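Local coordinates for protein spherulin-4 (Aspergillus clavatus, PDB 5C5G) that is a glycoside hydrolase of the spherulin-4 family that binds N-acetyl-D-galactosamine and probably acts on galactosaminogalactan during its biosynthesis, at residues A[12-17]-A[21-26]. Numbering follows the deposited sequence.
Sequences VPLYVY and GAWDPL. With EDO (1,2-ethanediol), chain C; EDO (1,2-ethanediol), chain B.
Leu14 and Val16 meet the indole of Trp23 where the first strand of the closed (beta/alpha)8 barrel, 9-13, passes through a loop into helix 24-32. The methyl CD2 of Leu14 makes a CH-pi contact: it sits 3.6 Å from the centroid of the six-membered ring of Trp23, 17° off the ring normal, and therefore lies over the face. The indole edge is used as well. Trp23 NE1 donates to Val16 O at 2.9 Å with an N-H...O angle of 160°; the acceptor is nearly in the ring plane, whereas the donor stands well above the carbonyl plane. One bond at the edge and one methyl over a face would together limit how far the indole can tilt or turn. With chi1 at 179°, Val16 CG1 lies trans to the main-chain nitrogen, a position from which it touches both Trp23 CD1 (3.8 Å) and Ala22 CB (4.0 Å).

The same Leu14 CD2 also reaches Leu26 CD2, 3.6 Å away, carrying the apolar packing onto the first turn of the helix. Leu65 of helix 56-66 touches Leu14, Trp23 and Leu26, so the neighbouring helix joins this apolar cluster. A type I turn from Gly21 to Asp24 presents Trp23, and backbone hydrogen bonding with Val41 ties Leu14 to strand 38-42. Leu14 is also the centre of an inverse gamma turn that ends at Tyr15, an N-acetyl-D-galactosamine-binding residue whose CB points away from 21-26. In this crystal Tyr15 OH is hydrogen-bonded to O2 of a 1,2-ethanediol at 2.7 Å.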
loop_
_atom_site.group_PDB
_atom_site.type_symbol
_atom_site.label_atom_id
_atom_site.label_comp_id
_atom_site.label_asym_id
_atom_site.label_seq_id
_atom_site.Cartn_x
_atom_site.Cartn_y
_atom_site.Cartn_z
ATOM N N VAL A 12 1.593 -3.302 -2.742
ATOM C CA VAL A 12 1.584 -3.072 -4.184
ATOM C C VAL A 12 0.861 -1.768 -4.493
ATOM O O VAL A 12 -0.376 -1.722 -4.448
ATOM C CB VAL A 12 0.894 -4.213 -4.949
ATOM C CG1 VAL A 12 1.148 -4.066 -6.448
ATOM C CG2 VAL A 12 1.400 -5.581 -4.455
ATOM N N PRO A 13 1.608 -0.699 -4.788
ATOM C CA PRO A 13 0.960 0.522 -5.270
ATOM C C PRO A 13 0.671 0.314 -6.740
ATOM O O PRO A 13 1.520 0.547 -7.596
ATOM C CB PRO A 13 1.995 1.607 -5.010
ATOM C CG PRO A 13 3.292 0.892 -4.904
ATOM C CD PRO A 13 3.068 -0.550 -4.652
ATOM N N LEU A 14 -0.519 -0.179 -7.038
ATOM C CA LEU A 14 -0.834 -0.682 -8.365
ATOM C C LEU A 14 -1.403 0.435 -9.214
ATOM O O LEU A 14 -2.599 0.475 -9.516
ATOM C CB LEU A 14 -1.803 -1.866 -8.273
ATOM C CG LEU A 14 -2.099 -2.593 -9.581
ATOM C CD1 LEU A 14 -0.837 -3.236 -10.120
ATOM C CD2 LEU A 14 -3.171 -3.634 -9.387
ATOM N N TYR A 15 -0.540 1.369 -9.579
ATOM C CA TYR A 15 -0.970 2.538 -10.350
ATOM C C TYR A 15 -0.676 2.280 -11.828
ATOM O O TYR A 15 -0.260 3.168 -12.569
ATOM C CB TYR A 15 -0.300 3.830 -9.856
ATOM C CG TYR A 15 -0.402 4.071 -8.361
ATOM C CD1 TYR A 15 -1.337 3.400 -7.573
ATOM C CD2 TYR A 15 0.474 4.933 -7.732
ATOM C CE1 TYR A 15 -1.409 3.616 -6.222
ATOM C CE2 TYR A 15 0.409 5.153 -6.356
ATOM C CZ TYR A 15 -0.535 4.467 -5.611
ATOM O OH TYR A 15 -0.592 4.661 -4.248
ATOM N N VAL A 16 -0.822 1.027 -12.210
ATOM C CA VAL A 16 -0.768 0.557 -13.578
ATOM C C VAL A 16 -2.170 0.630 -14.138
ATOM O O VAL A 16 -3.091 0.113 -13.536
ATOM C CB VAL A 16 -0.353 -0.936 -13.568
ATOM C CG1 VAL A 16 -0.288 -1.499 -14.959
ATOM C CG2 VAL A 16 0.988 -1.131 -12.849
ATOM N N TYR A 17 -2.347 1.264 -15.291
ATOM C CA TYR A 17 -3.676 1.317 -15.871
ATOM C C TYR A 17 -4.114 -0.096 -16.310
ATOM O O TYR A 17 -3.349 -0.796 -16.962
ATOM C CB TYR A 17 -3.725 2.282 -17.053
ATOM C CG TYR A 17 -5.117 2.384 -17.600
ATOM C CD1 TYR A 17 -6.063 3.167 -16.965
ATOM C CD2 TYR A 17 -5.507 1.653 -18.714
ATOM C CE1 TYR A 17 -7.353 3.232 -17.419
ATOM C CE2 TYR A 17 -6.804 1.721 -19.186
ATOM C CZ TYR A 17 -7.718 2.514 -18.531
ATOM O OH TYR A 17 -9.012 2.586 -18.977
ATOM N N GLY A 21 -4.530 -7.464 -19.793
ATOM C CA GLY A 21 -3.223 -8.057 -19.579
ATOM C C GLY A 21 -2.288 -7.274 -18.673
ATOM O O GLY A 21 -1.302 -7.834 -18.181
ATOM N N ALA A 22 -2.590 -6.003 -18.400
ATOM C CA ALA A 22 -1.638 -5.147 -17.702
ATOM C C ALA A 22 -1.357 -5.600 -16.275
ATOM O O ALA A 22 -0.260 -5.384 -15.759
ATOM C CB ALA A 22 -2.105 -3.699 -17.703
ATOM N N TRP A 23 -2.357 -6.173 -15.611
ATOM C CA TRP A 23 -2.204 -6.617 -14.237
ATOM C C TRP A 23 -1.772 -8.082 -14.129
ATOM O O TRP A 23 -1.625 -8.592 -13.014
ATOM C CB TRP A 23 -3.496 -6.358 -13.462
ATOM C CG TRP A 23 -3.753 -4.911 -13.179
ATOM C CD1 TRP A 23 -2.980 -3.850 -13.534
ATOM C CD2 TRP A 23 -4.865 -4.375 -12.463
ATOM N NE1 TRP A 23 -3.542 -2.677 -13.073
ATOM C CE2 TRP A 23 -4.702 -2.974 -12.414
ATOM C CE3 TRP A 23 -5.986 -4.945 -11.853
ATOM C CZ2 TRP A 23 -5.616 -2.136 -11.779
ATOM C CZ3 TRP A 23 -6.893 -4.110 -11.218
ATOM C CH2 TRP A 23 -6.703 -2.722 -11.192
ATOM N N ASP A 24 -1.523 -8.729 -15.265
ATOM C CA ASP A 24 -1.157 -10.136 -15.265
ATOM C C ASP A 24 0.059 -10.446 -14.395
ATOM O O ASP A 24 0.062 -11.456 -13.710
ATOM C CB ASP A 24 -0.896 -10.642 -16.687
ATOM C CG ASP A 24 -2.178 -10.898 -17.486
ATOM O OD1 ASP A 24 -3.289 -10.586 -17.013
ATOM O OD2 ASP A 24 -2.063 -11.423 -18.611
ATOM N N PRO A 25 1.095 -9.590 -14.404
ATOM C CA PRO A 25 2.252 -9.958 -13.574
ATOM C C PRO A 25 1.931 -9.988 -12.086
ATOM O O PRO A 25 2.587 -10.714 -11.334
ATOM C CB PRO A 25 3.270 -8.857 -13.885
ATOM C CG PRO A 25 2.913 -8.389 -15.251
ATOM C CD PRO A 25 1.398 -8.444 -15.270
ATOM N N LEU A 26 0.931 -9.225 -11.662
ATOM C CA LEU A 26 0.489 -9.271 -10.284
ATOM C C LEU A 26 -0.368 -10.510 -10.058
ATOM O O LEU A 26 -0.169 -11.255 -9.086
ATOM C CB LEU A 26 -0.278 -8.000 -9.900
ATOM C CG LEU A 26 -0.947 -8.039 -8.526
ATOM C CD1 LEU A 26 0.053 -8.246 -7.412
ATOM C CD2 LEU A 26 -1.720 -6.763 -8.293
HETATM C C1 EDO C . 3.073 -1.906 -8.652
HETATM O O1 EDO C . 3.022 -1.005 -9.755
HETATM C C2 EDO C . 3.576 -3.237 -9.183
HETATM O O2 EDO C . 4.953 -3.124 -9.542
HETATM C C1 EDO B . 3.279 4.148 -2.372
HETATM O O1 EDO B . 3.578 4.632 -1.051
HETATM C C2 EDO B . 2.896 5.247 -3.362
HETATM O O2 EDO B . 1.600 5.801 -3.086
#